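Local coordinates for aminoacyl-tRNA synthetase (Cryptosporidium parvum, PDB 5F9Z), which probably attaches proline to its cognate tRNA at the expense of ATP, as a class II prolyl-tRNA synthetase, and binds the inhibitor halofuginone, at residues A[102-107]-A[118-123]. Sequence-based numbering, arbitrary orientation.
Sequences EVAWVT and IAIRPT. With HFG (7-bromo-6-chloro-3-{3-[(2R,3S)-3-hydroxypiperidin-2-yl]-2-oxopropyl}quinazolin-4(3H)-one), chain E.
Trp105 and Ala119 face each other as a non-hydrogen-bonded pair of an antiparallel beta hairpin, strands 105-109 and 112-120, whose open end leads into the halofuginone pocket of the class II core. The next pair, Val106 with Ile118, is hydrogen-bonded in both directions, Val106 N to Ile118 O at 2.6 Å and Ile118 N to Val106 O at 3.0 Å. Past Trp105 and Ala119, on the pocket side, Ile120 N gives an almost straight bond (176°) to Ala104 O. Where the strands splay, a water replaces the direct link, accepting from Ala104 N and donating to Ile120 O.

With CG beside its own backbone N (chi1 -70°), Trp105 brings the six-membered ring of its indole, by CE3 and CZ3, against Ala119 of the partner strand, with Ile118 N at the ring edge. The small methyl of Ala119 fits under it in a CH-pi contact, CB 3.7 Å from the centroid of the six-membered ring, while Val103 CG1 covers the same face. The branches of Val103 divide the work: CG1 meets Ala119 CB, and CG2 touches the bromine of halofuginone (BR1) at 3.4 Å. Pro122 packs on the halogenated ring, and Thr123 OG1 accepts from the piperidine N1' (3.1 Å).

On the other face, the side chains of beta-branched Val106 and Ile120 cross nearly at right angles, CG2 of Val106 4.0 Å from CG1 of Ile120. Strand 83-85 flanks strand 112-120 on its far side, helix 86-90 meets Val103, Trp105 and Ala119, and Val153 of strand 144-153 packs against Ala104 and Ile120.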
ATOM      1  N   GLU A 102     -20.703   4.891   9.585  1.00 45.16           N
ATOM      2  CA  GLU A 102     -19.962   4.056   8.649  1.00 40.69           C
ATOM      3  C   GLU A 102     -20.467   2.621   8.594  1.00 39.09           C
ATOM      4  O   GLU A 102     -20.090   1.885   7.677  1.00 37.95           O
ATOM      5  CB  GLU A 102     -18.470   4.052   9.005  1.00 38.68           C
ATOM      6  CG  GLU A 102     -17.780   5.395   8.842  1.00 38.67           C
ATOM      7  CD  GLU A 102     -16.277   5.297   9.029  1.00 38.96           C
ATOM      8  OE1 GLU A 102     -15.777   4.173   9.244  1.00 37.84           O
ATOM      9  OE2 GLU A 102     -15.596   6.342   8.958  1.00 40.14           O
ATOM     10  N   VAL A 103     -21.306   2.207   9.542  1.00 36.61           N
ATOM     11  CA  VAL A 103     -21.773   0.826   9.581  1.00 34.48           C
ATOM     12  C   VAL A 103     -22.813   0.616   8.490  1.00 34.09           C
ATOM     13  O   VAL A 103     -23.827   1.320   8.436  1.00 33.84           O
ATOM     14  CB  VAL A 103     -22.354   0.481  10.958  1.00 34.19           C
ATOM     15  CG1 VAL A 103     -22.574  -1.017  11.072  1.00 33.30           C
ATOM     16  CG2 VAL A 103     -21.445   0.982  12.065  1.00 32.98           C
ATOM     17  N   ALA A 104     -22.569  -0.358   7.617  1.00 33.59           N
ATOM     18  CA  ALA A 104     -23.561  -0.781   6.638  1.00 33.64           C
ATOM     19  C   ALA A 104     -24.472  -1.817   7.286  1.00 34.34           C
ATOM     20  O   ALA A 104     -24.000  -2.859   7.751  1.00 35.55           O
ATOM     21  CB  ALA A 104     -22.889  -1.353   5.391  1.00 31.54           C
ATOM     22  N   TRP A 105     -25.770  -1.530   7.318  1.00 34.33           N
ATOM     23  CA  TRP A 105     -26.741  -2.359   8.019  1.00 35.42           C
ATOM     24  C   TRP A 105     -27.633  -3.089   7.025  1.00 36.40           C
ATOM     25  O   TRP A 105     -28.215  -2.468   6.130  1.00 36.69           O
ATOM     26  CB  TRP A 105     -27.601  -1.514   8.962  1.00 37.51           C
ATOM     27  CG  TRP A 105     -26.858  -0.994  10.150  1.00 39.08           C
ATOM     28  CD1 TRP A 105     -26.292   0.240  10.288  1.00 40.32           C
ATOM     29  CD2 TRP A 105     -26.596  -1.695  11.371  1.00 38.25           C
ATOM     30  NE1 TRP A 105     -25.696   0.352  11.520  1.00 40.38           N
ATOM     31  CE2 TRP A 105     -25.868  -0.822  12.204  1.00 38.90           C
ATOM     32  CE3 TRP A 105     -26.907  -2.974  11.841  1.00 37.44           C
ATOM     33  CZ2 TRP A 105     -25.445  -1.188  13.481  1.00 38.50           C
ATOM     34  CZ3 TRP A 105     -26.488  -3.335  13.108  1.00 38.13           C
ATOM     35  CH2 TRP A 105     -25.763  -2.445  13.913  1.00 38.65           C
ATOM     36  N   VAL A 106     -27.742  -4.405   7.193  1.00 35.09           N
ATOM     37  CA  VAL A 106     -28.729  -5.200   6.471  1.00 34.48           C
ATOM     38  C   VAL A 106     -30.033  -5.127   7.259  1.00 37.43           C
ATOM     39  O   VAL A 106     -30.122  -5.639   8.377  1.00 39.61           O
ATOM     40  CB  VAL A 106     -28.268  -6.650   6.291  1.00 32.11           C
ATOM     41  CG1 VAL A 106     -29.359  -7.477   5.628  1.00 32.73           C
ATOM     42  CG2 VAL A 106     -26.983  -6.703   5.478  1.00 29.52           C
ATOM     43  N   THR A 107     -31.045  -4.481   6.683  1.00 37.73           N
ATOM     44  CA  THR A 107     -32.303  -4.243   7.374  1.00 39.09           C
ATOM     45  C   THR A 107     -33.469  -5.035   6.799  1.00 39.04           C
ATOM     46  O   THR A 107     -34.579  -4.948   7.334  1.00 39.39           O
ATOM     47  CB  THR A 107     -32.647  -2.749   7.353  1.00 41.44           C
ATOM     48  OG1 THR A 107     -32.859  -2.325   6.001  1.00 42.61           O
ATOM     49  CG2 THR A 107     -31.515  -1.934   7.963  1.00 40.97           C
ATOM     50  N   ILE A 118     -28.810  -6.299  10.947  1.00 36.89           N
ATOM     51  CA  ILE A 118     -27.522  -6.974  11.063  1.00 35.48           C
ATOM     52  C   ILE A 118     -26.468  -6.128  10.364  1.00 35.50           C
ATOM     53  O   ILE A 118     -26.681  -5.665   9.235  1.00 36.24           O
ATOM     54  CB  ILE A 118     -27.582  -8.392  10.472  1.00 34.88           C
ATOM     55  CG1 ILE A 118     -28.616  -9.233  11.223  1.00 38.28           C
ATOM     56  CG2 ILE A 118     -26.218  -9.051  10.525  1.00 32.64           C
ATOM     57  CD1 ILE A 118     -28.802 -10.625  10.657  1.00 39.65           C
ATOM     58  N   ALA A 119     -25.334  -5.931  11.029  1.00 33.55           N
ATOM     59  CA  ALA A 119     -24.275  -5.073  10.522  1.00 34.08           C
ATOM     60  C   ALA A 119     -23.332  -5.846   9.611  1.00 34.19           C
ATOM     61  O   ALA A 119     -22.996  -7.004   9.879  1.00 34.90           O
ATOM     62  CB  ALA A 119     -23.483  -4.459  11.677  1.00 32.84           C
ATOM     63  N   ILE A 120     -22.912  -5.199   8.529  1.00 32.67           N
ATOM     64  CA  ILE A 120     -21.833  -5.725   7.702  1.00 31.00           C
ATOM     65  C   ILE A 120     -20.508  -5.387   8.371  1.00 31.99           C
ATOM     66  O   ILE A 120     -20.293  -4.252   8.810  1.00 32.07           O
ATOM     67  CB  ILE A 120     -21.899  -5.154   6.277  1.00 29.12           C
ATOM     68  CG1 ILE A 120     -23.184  -5.597   5.577  1.00 29.63           C
ATOM     69  CG2 ILE A 120     -20.690  -5.596   5.470  1.00 27.53           C
ATOM     70  CD1 ILE A 120     -23.252  -5.177   4.127  1.00 28.90           C
ATOM     71  N   ARG A 121     -19.622  -6.376   8.451  1.00 31.78           N
ATOM     72  CA  ARG A 121     -18.329  -6.303   9.119  1.00 32.36           C
ATOM     73  C   ARG A 121     -17.504  -5.095   8.683  1.00 31.27           C
ATOM     74  O   ARG A 121     -17.086  -5.015   7.521  1.00 31.28           O
ATOM     75  CB  ARG A 121     -17.561  -7.598   8.850  1.00 33.38           C
ATOM     76  CG  ARG A 121     -16.067  -7.539   9.075  1.00 35.56           C
ATOM     77  CD  ARG A 121     -15.419  -8.814   8.566  1.00 37.17           C
ATOM     78  NE  ARG A 121     -15.695  -9.036   7.148  1.00 39.10           N
ATOM     79  CZ  ARG A 121     -15.652 -10.224   6.553  1.00 40.86           C
ATOM     80  NH1 ARG A 121     -15.354 -11.311   7.254  1.00 39.92           N
ATOM     81  NH2 ARG A 121     -15.916 -10.328   5.258  1.00 42.14           N
ATOM     82  N   PRO A 122     -17.272  -4.127   9.576  1.00 30.20           N
ATOM     83  CA  PRO A 122     -16.276  -3.083   9.310  1.00 29.41           C
ATOM     84  C   PRO A 122     -14.899  -3.441   9.834  1.00 26.93           C
ATOM     85  O   PRO A 122     -13.916  -2.783   9.463  1.00 26.08           O
ATOM     86  CB  PRO A 122     -16.851  -1.881  10.069  1.00 31.25           C
ATOM     87  CG  PRO A 122     -17.484  -2.515  11.275  1.00 31.50           C
ATOM     88  CD  PRO A 122     -17.994  -3.879  10.838  1.00 31.82           C
ATOM     89  N   THR A 123     -14.831  -4.458  10.692  1.00 25.87           N
ATOM     90  CA  THR A 123     -13.619  -4.997  11.291  1.00 25.09           C
ATOM     91  C   THR A 123     -14.067  -6.114  12.225  1.00 24.46           C
ATOM     92  O   THR A 123     -15.225  -6.130  12.655  1.00 25.22           O
ATOM     93  CB  THR A 123     -12.828  -3.924  12.039  1.00 26.67           C
ATOM     94  OG1 THR A 123     -11.660  -4.513  12.623  1.00 27.89           O
ATOM     95  CG2 THR A 123     -13.691  -3.293  13.120  1.00 26.10           C
TER
HETATM   96  O4' HFG E 702     -10.144  -1.512  12.632  1.00 34.77           O
HETATM   97  C21 HFG E 702      -9.531  -0.854  13.421  1.00 34.31           C
HETATM   98  C3' HFG E 702      -8.317  -1.452  14.169  1.00 33.19           C
HETATM   99  C2' HFG E 702      -7.758  -2.712  13.505  1.00 30.75           C
HETATM  100  N1' HFG E 702      -8.746  -3.700  13.400  1.00 29.62           N
HETATM  101  C6' HFG E 702      -8.411  -4.673  12.403  1.00 30.42           C
HETATM  102  C5' HFG E 702      -6.924  -4.656  12.044  1.00 30.70           C
HETATM  103  C4' HFG E 702      -6.507  -3.388  11.520  1.00 29.63           C
HETATM  104  C39 HFG E 702      -7.208  -2.320  12.117  1.00 30.25           C
HETATM  105  O7' HFG E 702      -6.281  -1.127  12.293  1.00 30.95           O
HETATM  106  C1' HFG E 702      -9.971   0.704  13.714  1.00 34.29           C
HETATM  107  N3  HFG E 702     -11.381   0.944  13.186  1.00 34.63           N
HETATM  108  C4  HFG E 702     -12.463   0.346  13.818  1.00 36.81           C
HETATM  109  O11 HFG E 702     -12.288  -0.374  14.803  1.00 37.67           O
HETATM  110  C10 HFG E 702     -13.725   0.562  13.347  1.00 38.27           C
HETATM  111  C5  HFG E 702     -14.874  -0.039  13.979  1.00 39.94           C
HETATM  112  C2  HFG E 702     -11.568   1.716  12.137  1.00 34.54           C
HETATM  113  N1  HFG E 702     -12.794   1.949  11.644  1.00 35.65           N
HETATM  114  C9  HFG E 702     -13.881   1.377  12.243  1.00 38.22           C
HETATM  115  C8  HFG E 702     -15.164   1.621  11.729  1.00 41.16           C
HETATM  116  C7  HFG E 702     -16.289   1.027  12.352  1.00 45.97           C
HETATM  117 BR1  HFG E 702     -18.075   1.369  11.631  1.00 55.64          BR
HETATM  118  C6  HFG E 702     -16.131   0.200  13.474  1.00 42.82           C
HETATM  119 CL1  HFG E 702     -17.537  -0.535  14.244  1.00 43.53          CL
HETATM  120  O   HOH W   1     -20.316  -1.687   7.633  1.00 23.29           O